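Local coordinates for protein putative ferredoxin--NADP reductase (Plasmodium falciparum 3D7, PDB 2OK8) that probably transfers electrons between ferredoxin and NADP(H) through its bound FAD and may thereby serve isoprenoid precursor biosynthesis, at residues 175-180 and 213-218; 250-255 and 284-289; 261-266 and 294-299. One frame throughout, in Å; residues are numbered along the deposited sequence.

Contact 1. Residues 175-180 and 213-218; sequences FIATGT and IYYGVY. With FAD (flavin-adenine dinucleotide), chain F.
Phe-175 to Thr-178 and Ile-213 to Val-217 end neighbouring parallel strands of the Rossmann-like NADP-binding domain. Four backbone hydrogen bonds join them, beginning with Tyr-214 N to Phe-175 O (2.9 Å) and Ala-177 N to Tyr-214 O (2.8 Å). Gly-216 N then reaches Ala-177 O at 2.9 Å, and Gly-179 N reaches Gly-216 O at 3.1 Å. Paired residues share a face. On one, bare Gly-216 faces Thr-178, whose CA-H points to Gly-216 O, and Ile-176 CG1 packs 4.1 Å from Tyr-214 CD1; Val-259 and Ile-263 of helix 252-265 cover this face. On the other, Phe-175 meets the branched Ile-213, and small Ala-177 leaves room for the ring of Tyr-215, Ala-177 CB lying 3.8 Å from Tyr-215 CD1. Gly-179 turns the chain out of the sheet with a positive phi of 54°, bringing Thr-180 to the flavin, where its OG1 lies 3.3 Å from N3 of FAD and is hydrogen-bonded to Tyr-316 OH. The ring of Tyr-215, CG trans to its backbone N (chi1 -171°), runs along the strand pair and presents its edge to Gly-179: its hydroxyl accepts from Leu-224 N and donates to Gly-179 O, OH to O 2.7 Å.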
# COMPACT_ATOMS: atom_id res chain seq x y z
N PHE A 175 13.38 -14.52 23.20
CA PHE A 175 13.01 -14.28 21.82
C PHE A 175 11.88 -15.22 21.42
O PHE A 175 12.07 -16.43 21.40
CB PHE A 175 14.19 -14.55 20.87
CG PHE A 175 15.39 -13.65 21.06
CD1 PHE A 175 16.66 -14.09 20.68
CD2 PHE A 175 15.26 -12.37 21.58
CE1 PHE A 175 17.78 -13.28 20.83
CE2 PHE A 175 16.39 -11.55 21.75
CZ PHE A 175 17.66 -12.02 21.37
N ILE A 176 10.71 -14.69 21.07
CA ILE A 176 9.62 -15.53 20.59
C ILE A 176 9.44 -15.30 19.09
O ILE A 176 9.37 -14.15 18.63
CB ILE A 176 8.30 -15.33 21.40
CG1 ILE A 176 8.55 -15.64 22.88
CG2 ILE A 176 7.12 -16.17 20.82
CD1 ILE A 176 7.44 -15.14 23.78
N ALA A 177 9.41 -16.39 18.33
CA ALA A 177 9.30 -16.31 16.87
C ALA A 177 8.39 -17.39 16.27
O ALA A 177 8.22 -18.47 16.85
CB ALA A 177 10.67 -16.41 16.25
N THR A 178 7.78 -17.05 15.13
CA THR A 178 7.09 -18.02 14.28
C THR A 178 7.54 -17.77 12.85
O THR A 178 7.76 -16.63 12.46
CB THR A 178 5.54 -17.90 14.36
OG1 THR A 178 5.12 -16.63 13.84
CG2 THR A 178 5.02 -18.05 15.79
N GLY A 179 7.73 -18.85 12.08
CA GLY A 179 8.09 -18.75 10.66
C GLY A 179 9.31 -17.90 10.36
O GLY A 179 10.39 -18.16 10.87
N THR A 180 9.14 -16.87 9.53
CA THR A 180 10.23 -15.99 9.17
C THR A 180 10.57 -15.03 10.29
O THR A 180 11.53 -14.28 10.18
CB THR A 180 9.92 -15.18 7.89
OG1 THR A 180 8.63 -14.57 8.02
CG2 THR A 180 9.96 -16.08 6.63
N ILE A 213 14.95 -18.98 23.40
CA ILE A 213 14.23 -18.85 22.13
C ILE A 213 13.09 -19.85 22.07
O ILE A 213 13.29 -21.05 22.27
CB ILE A 213 15.15 -19.04 20.91
CG1 ILE A 213 16.38 -18.12 21.02
CG2 ILE A 213 14.40 -18.77 19.63
CD1 ILE A 213 17.33 -18.13 19.81
N TYR A 214 11.88 -19.34 21.84
CA TYR A 214 10.73 -20.16 21.49
C TYR A 214 10.47 -19.93 20.02
O TYR A 214 10.10 -18.82 19.63
CB TYR A 214 9.52 -19.76 22.32
CG TYR A 214 9.74 -19.94 23.80
CD1 TYR A 214 10.29 -18.92 24.57
CD2 TYR A 214 9.41 -21.14 24.43
CE1 TYR A 214 10.51 -19.09 25.93
CE2 TYR A 214 9.63 -21.32 25.80
CZ TYR A 214 10.17 -20.30 26.54
OH TYR A 214 10.38 -20.47 27.90
N TYR A 215 10.67 -20.98 19.22
CA TYR A 215 10.52 -20.91 17.77
C TYR A 215 9.52 -21.93 17.21
O TYR A 215 9.76 -23.14 17.21
CB TYR A 215 11.90 -21.04 17.10
CG TYR A 215 11.93 -20.78 15.59
CD1 TYR A 215 10.98 -19.95 14.96
CD2 TYR A 215 12.93 -21.34 14.81
CE1 TYR A 215 11.03 -19.73 13.58
CE2 TYR A 215 12.99 -21.12 13.46
CZ TYR A 215 12.05 -20.33 12.84
OH TYR A 215 12.17 -20.16 11.48
N GLY A 216 8.40 -21.41 16.70
CA GLY A 216 7.31 -22.20 16.19
C GLY A 216 7.30 -22.25 14.68
O GLY A 216 7.27 -21.22 14.01
N VAL A 217 7.36 -23.47 14.15
CA VAL A 217 7.30 -23.73 12.70
C VAL A 217 6.39 -24.94 12.39
O VAL A 217 5.95 -25.64 13.31
CB VAL A 217 8.72 -23.87 12.06
CG1 VAL A 217 9.45 -22.54 12.07
CG2 VAL A 217 9.55 -24.91 12.75
N TYR A 218 6.09 -25.17 11.10
CA TYR A 218 5.27 -26.31 10.66
C TYR A 218 5.87 -27.66 11.11
O TYR A 218 5.19 -28.49 11.73
CB TYR A 218 5.06 -26.29 9.14
CG TYR A 218 4.19 -27.41 8.61
CD1 TYR A 218 2.84 -27.21 8.38
CD2 TYR A 218 4.72 -28.68 8.33
CE1 TYR A 218 2.03 -28.22 7.88
CE2 TYR A 218 3.92 -29.71 7.84
CZ TYR A 218 2.58 -29.47 7.63
OH TYR A 218 1.75 -30.45 7.15
PA FAD F . 0.40 -9.86 -1.10
O1A FAD F . 0.57 -8.52 -0.44
O2A FAD F . 0.20 -9.82 -2.59
O5B FAD F . -0.81 -10.57 -0.35
C5B FAD F . -0.78 -10.73 1.05
C4B FAD F . -1.27 -12.13 1.38
O4B FAD F . -2.56 -12.28 0.82
C3B FAD F . -0.36 -13.18 0.74
O3B FAD F . -0.24 -14.31 1.58
C2B FAD F . -1.09 -13.59 -0.52
O2B FAD F . -0.82 -14.91 -0.93
C1B FAD F . -2.55 -13.34 -0.12
N9A FAD F . -3.37 -13.03 -1.30
C8A FAD F . -3.12 -12.09 -2.27
N7A FAD F . -4.13 -12.14 -3.17
C5A FAD F . -5.00 -13.10 -2.78
C6A FAD F . -6.19 -13.55 -3.34
N6A FAD F . -6.90 -12.68 -4.04
N1A FAD F . -6.86 -14.58 -2.70
C2A FAD F . -6.38 -15.14 -1.53
N3A FAD F . -5.21 -14.68 -0.98
C4A FAD F . -4.53 -13.67 -1.60
N1 FAD F . 7.87 -11.70 5.25
C2 FAD F . 8.90 -12.61 5.11
O2 FAD F . 8.80 -13.55 4.33
N3 FAD F . 10.04 -12.46 5.84
C4 FAD F . 10.20 -11.43 6.73
O4 FAD F . 11.27 -11.37 7.37
C4X FAD F . 9.18 -10.51 6.89
N5 FAD F . 9.28 -9.45 7.78
C5X FAD F . 8.26 -8.53 7.92
C6 FAD F . 8.40 -7.48 8.84
C7 FAD F . 7.35 -6.56 8.98
C7M FAD F . 7.52 -5.42 9.95
C8 FAD F . 6.18 -6.68 8.21
C8M FAD F . 5.07 -5.68 8.36
C9 FAD F . 6.05 -7.74 7.31
C9A FAD F . 7.09 -8.66 7.16
N10 FAD F . 6.99 -9.73 6.27
C10 FAD F . 8.01 -10.65 6.14
C1' FAD F . 5.77 -9.91 5.42
C2' FAD F . 6.18 -9.61 3.98
O2' FAD F . 6.12 -8.21 3.86
C3' FAD F . 5.30 -10.41 2.99
O3' FAD F . 5.90 -11.06 1.85
C4' FAD F . 4.23 -9.50 2.49
O4' FAD F . 3.67 -8.86 3.62
C5' FAD F . 3.27 -10.41 1.71
O5' FAD F . 3.91 -10.44 0.46
P FAD F . 3.21 -10.48 -0.99
O1P FAD F . 3.43 -9.17 -1.69
O2P FAD F . 3.96 -11.57 -1.69
O3P FAD F . 1.66 -10.84 -0.76

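Contact 2. Residues 250-255 and 284-289; sequences QNSDAT and CGHKSI
The imidazole of His-286 receives Ser-252 over one face and is held at its edge by Ser-288. Ser-252 CB sits 3.6 Å from the ring centroid and 17° off the ring normal, a CH-pi contact shifted toward the rim, where CB comes within 3.4 Å of His-286 CG. A small side chain suits this place, because it lets the first turn of the helix approach the ring closely. In the ring plane, His-286 ND1 and Ser-288 OG share a nearly straight hydrogen bond of 2.8 Å (170°) in which either may be the donor; it fixes the rotation of the imidazole. The same Ser-288 OG also bonds to Ser-256 OG, so a chain of polar atoms ties the ring to the helix that covers it. Beside it, Asp-253 OD1 rests 3.4 Å from Ser-288 CB, but its main partner is the ammonium of Lys-292, with which it forms a salt bridge.

No hydrogen bond passes directly between 250-255 and 284-289. His-286, Lys-287 and Ser-288 probably take part in binding NADP(+), consistent with their place after a parallel strand. Strand 280-285 lies between strands 173-178 and 311-315, and beyond its C-terminal end the first turns of helices 252-265 and 288-300 come together, with Asn-251 at the N-cap position of the former.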
# COMPACT_ATOMS: atom_id res chain seq x y z
N GLN A 250 -0.24 -25.34 8.41
CA GLN A 250 0.12 -24.20 7.57
C GLN A 250 -0.54 -22.90 8.03
O GLN A 250 -0.04 -21.81 7.76
CB GLN A 250 -0.16 -24.49 6.09
CG GLN A 250 0.86 -25.47 5.48
CD GLN A 250 0.64 -25.77 4.01
OE1 GLN A 250 0.67 -24.87 3.16
NE2 GLN A 250 0.46 -27.05 3.69
N ASN A 251 -1.65 -23.04 8.76
CA ASN A 251 -2.33 -21.91 9.38
C ASN A 251 -1.53 -21.25 10.51
O ASN A 251 -1.26 -21.88 11.54
CB ASN A 251 -3.68 -22.38 9.91
CG ASN A 251 -4.59 -21.23 10.29
OD1 ASN A 251 -4.75 -20.28 9.54
ND2 ASN A 251 -5.19 -21.33 11.47
N SER A 252 -1.17 -19.98 10.32
CA SER A 252 -0.38 -19.21 11.30
C SER A 252 -1.03 -19.03 12.68
O SER A 252 -0.34 -19.01 13.70
CB SER A 252 -0.03 -17.84 10.73
OG SER A 252 1.12 -17.91 9.91
N ASP A 253 -2.34 -18.88 12.69
CA ASP A 253 -3.10 -18.74 13.93
C ASP A 253 -3.06 -20.03 14.76
O ASP A 253 -3.14 -19.98 15.99
CB ASP A 253 -4.54 -18.31 13.61
CG ASP A 253 -5.36 -17.97 14.86
OD1 ASP A 253 -5.03 -16.99 15.59
OD2 ASP A 253 -6.36 -18.68 15.10
N ALA A 254 -2.94 -21.17 14.09
CA ALA A 254 -2.79 -22.45 14.79
C ALA A 254 -1.36 -22.66 15.30
O ALA A 254 -1.17 -23.17 16.41
CB ALA A 254 -3.21 -23.59 13.89
N THR A 255 -0.38 -22.26 14.49
CA THR A 255 1.03 -22.28 14.89
C THR A 255 1.28 -21.46 16.15
O THR A 255 1.97 -21.91 17.06
CB THR A 255 1.95 -21.81 13.75
OG1 THR A 255 1.74 -22.65 12.61
CG2 THR A 255 3.41 -21.93 14.14
N CYS A 284 8.12 -11.78 17.53
CA CYS A 284 8.16 -11.49 16.10
C CYS A 284 7.50 -12.59 15.26
O CYS A 284 7.78 -13.76 15.44
CB CYS A 284 9.61 -11.29 15.64
SG CYS A 284 9.71 -10.78 13.90
N GLY A 285 6.64 -12.19 14.34
CA GLY A 285 5.99 -13.14 13.45
C GLY A 285 4.55 -12.76 13.25
O GLY A 285 4.20 -11.60 13.32
N HIS A 286 3.70 -13.75 13.00
CA HIS A 286 2.29 -13.50 12.73
C HIS A 286 1.63 -12.78 13.89
O HIS A 286 1.96 -13.02 15.03
CB HIS A 286 1.54 -14.80 12.39
CG HIS A 286 0.18 -14.58 11.81
ND1 HIS A 286 -0.98 -14.75 12.55
CD2 HIS A 286 -0.21 -14.17 10.58
CE1 HIS A 286 -2.02 -14.47 11.79
NE2 HIS A 286 -1.59 -14.12 10.59
N LYS A 287 0.69 -11.89 13.59
CA LYS A 287 0.04 -11.02 14.59
C LYS A 287 -0.67 -11.72 15.74
O LYS A 287 -0.91 -11.11 16.80
CB LYS A 287 -0.93 -10.07 13.89
CG LYS A 287 -0.23 -8.92 13.18
CD LYS A 287 -1.18 -8.11 12.31
CE LYS A 287 -0.46 -6.92 11.68
NZ LYS A 287 -0.92 -6.66 10.28
N SER A 288 -1.01 -12.99 15.55
CA SER A 288 -1.73 -13.77 16.56
C SER A 288 -0.93 -14.15 17.81
O SER A 288 -1.54 -14.37 18.85
CB SER A 288 -2.33 -15.03 15.94
OG SER A 288 -1.36 -15.74 15.18
N ILE A 289 0.41 -14.25 17.74
CA ILE A 289 1.20 -14.51 18.95
C ILE A 289 1.16 -13.40 19.96
O ILE A 289 1.32 -13.66 21.16
CB ILE A 289 2.73 -14.78 18.74
CG1 ILE A 289 3.26 -14.18 17.44
CG2 ILE A 289 3.07 -16.26 18.98
CD1 ILE A 289 4.76 -14.34 17.26

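Contact 3. Residues 261-266 and 294-299; sequences DEIYKR and MDILKS
Two neighbouring helices on one face of the Rossmann-like sheet, 252-265 and 288-300, meet here through Tyr-264 and Ile-263 on the first and Ile-296 on the second. Their local axes are 10.8 Å apart and run in the same general direction, at 30°, a spacing that large side chains bridge. Ile-296 lies at the centre. Its CG1 is anti to its carbonyl carbon (chi1 -61°) and sits over one face of the Tyr-264 ring, 3.7 Å from the centroid in a CH-pi contact displaced toward the rim, so that CG1 is 3.3 Å from Tyr-264 CZ. The chain then continues past the ring: Ile-296 CD1 packs 3.7 Å from Ile-263 CG2, the two isoleucines crossing at about a right angle. The branched residues suit the buried side, where Ile-263 also packs on Tyr-214 of the sheet and on Phe-270. Tyr-264 suits the boundary, its ring lying against apolar Ile-296 and meeting the ring of His-300 obliquely, while its hydroxyl lies against helix 288-300. Away from the interface, salt bridges tie Lys-265 NZ to Asp-261 OD1 (2.7 Å) and Arg-266 NE to Glu-262 OE1 (2.8 Å), each spanning one helical turn. Ser-299 lies beside the tyrosine hydroxyl, but its OG donates to Asp-295 O at 2.7 Å, from the opposite face of that carbonyl to Ser-299 N.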
# COMPACT_ATOMS: atom_id res chain seq x y z
N ASP A 261 1.09 -22.57 23.81
CA ASP A 261 0.95 -23.83 24.51
C ASP A 261 2.29 -24.41 25.00
O ASP A 261 2.35 -24.93 26.10
CB ASP A 261 0.21 -24.81 23.59
CG ASP A 261 -0.20 -26.07 24.30
OD1 ASP A 261 0.20 -27.16 23.82
OD2 ASP A 261 -0.91 -25.98 25.33
N GLU A 262 3.36 -24.31 24.20
CA GLU A 262 4.71 -24.63 24.70
C GLU A 262 5.15 -23.73 25.84
O GLU A 262 5.79 -24.19 26.80
CB GLU A 262 5.76 -24.52 23.60
CG GLU A 262 6.20 -25.86 23.01
CD GLU A 262 6.71 -26.85 24.04
OE1 GLU A 262 7.81 -26.64 24.60
OE2 GLU A 262 6.01 -27.85 24.28
N ILE A 263 4.84 -22.44 25.72
CA ILE A 263 5.22 -21.47 26.73
C ILE A 263 4.44 -21.74 28.02
O ILE A 263 5.05 -21.74 29.10
CB ILE A 263 5.05 -20.00 26.22
CG1 ILE A 263 6.03 -19.72 25.08
CG2 ILE A 263 5.31 -19.01 27.34
CD1 ILE A 263 5.72 -18.44 24.25
N TYR A 264 3.13 -22.00 27.92
CA TYR A 264 2.35 -22.51 29.07
C TYR A 264 2.97 -23.76 29.72
O TYR A 264 3.06 -23.83 30.95
CB TYR A 264 0.88 -22.77 28.71
CG TYR A 264 0.01 -21.55 28.83
CD1 TYR A 264 -0.90 -21.21 27.83
CD2 TYR A 264 0.12 -20.70 29.93
CE1 TYR A 264 -1.70 -20.06 27.94
CE2 TYR A 264 -0.66 -19.55 30.05
CZ TYR A 264 -1.56 -19.24 29.05
OH TYR A 264 -2.32 -18.09 29.17
N LYS A 265 3.42 -24.72 28.91
CA LYS A 265 4.06 -25.92 29.46
C LYS A 265 5.36 -25.60 30.17
O LYS A 265 5.77 -26.31 31.08
CB LYS A 265 4.35 -26.92 28.35
CG LYS A 265 3.16 -27.61 27.75
CD LYS A 265 3.62 -28.51 26.59
CE LYS A 265 2.53 -29.46 26.15
NZ LYS A 265 1.35 -28.71 25.66
N ARG A 266 6.02 -24.54 29.72
CA ARG A 266 7.30 -24.12 30.26
C ARG A 266 7.18 -22.80 31.03
O ARG A 266 8.13 -22.02 31.10
CB ARG A 266 8.30 -23.98 29.11
CG ARG A 266 8.53 -25.26 28.36
CD ARG A 266 9.51 -25.07 27.25
NE ARG A 266 9.79 -26.32 26.55
CZ ARG A 266 10.67 -27.23 26.95
NH1 ARG A 266 11.38 -27.07 28.06
NH2 ARG A 266 10.84 -28.33 26.22
N MET A 294 0.89 -11.96 25.67
CA MET A 294 0.42 -11.01 26.68
C MET A 294 -0.56 -11.65 27.65
O MET A 294 -0.53 -11.33 28.84
CB MET A 294 -0.19 -9.75 26.04
CG MET A 294 0.75 -8.98 25.10
SD MET A 294 2.36 -8.65 25.86
CE MET A 294 1.87 -7.42 27.05
N ASP A 295 -1.42 -12.53 27.15
CA ASP A 295 -2.38 -13.27 27.98
C ASP A 295 -1.69 -14.11 29.06
O ASP A 295 -2.12 -14.13 30.21
CB ASP A 295 -3.29 -14.15 27.12
CG ASP A 295 -4.45 -13.38 26.50
OD1 ASP A 295 -4.58 -12.16 26.76
OD2 ASP A 295 -5.24 -13.99 25.74
N ILE A 296 -0.61 -14.79 28.68
CA ILE A 296 0.20 -15.56 29.61
C ILE A 296 0.77 -14.70 30.74
O ILE A 296 0.77 -15.11 31.91
CB ILE A 296 1.38 -16.28 28.90
CG1 ILE A 296 0.86 -17.27 27.86
CG2 ILE A 296 2.27 -16.99 29.93
CD1 ILE A 296 1.90 -17.68 26.81
N LEU A 297 1.28 -13.53 30.39
CA LEU A 297 1.84 -12.60 31.36
C LEU A 297 0.76 -12.02 32.26
O LEU A 297 0.92 -11.95 33.48
CB LEU A 297 2.60 -11.49 30.64
CG LEU A 297 3.86 -11.95 29.91
CD1 LEU A 297 4.41 -10.82 29.03
CD2 LEU A 297 4.89 -12.39 30.94
N LYS A 298 -0.35 -11.64 31.65
CA LYS A 298 -1.50 -11.06 32.36
C LYS A 298 -2.23 -12.03 33.28
O LYS A 298 -2.71 -11.62 34.33
CB LYS A 298 -2.50 -10.50 31.34
CG LYS A 298 -2.13 -9.13 30.80
CD LYS A 298 -2.85 -8.90 29.49
CE LYS A 298 -3.21 -7.46 29.31
NZ LYS A 298 -4.35 -7.35 28.37
N SER A 299 -2.33 -13.29 32.89
CA SER A 299 -3.09 -14.27 33.68
C SER A 299 -2.30 -14.92 34.81
O SER A 299 -2.89 -15.52 35.69
CB SER A 299 -3.74 -15.34 32.79
OG SER A 299 -2.81 -16.02 31.98

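In the fold
Following the chain, contact 1 comes first: strand 173-178 leads through helix 183-192 to strand 211-217, a beta-alpha-beta connection that closes before the other two open. Contacts 2 and 3 both join helix 252-265 to the part of the chain that holds helix 288-300, the former near their starts and the latter further along, and their segments alternate in sequence, so the two loops cross. Each of those loops takes in helix 267-275 and strand 280-285. Contact 2 touches contact 1 through the sheet, where Ile-176 O meets Cys-284 N, while Ile-263 of contact 3 packs on Ile-176 and Tyr-214, seating helix 252-265 on the strands.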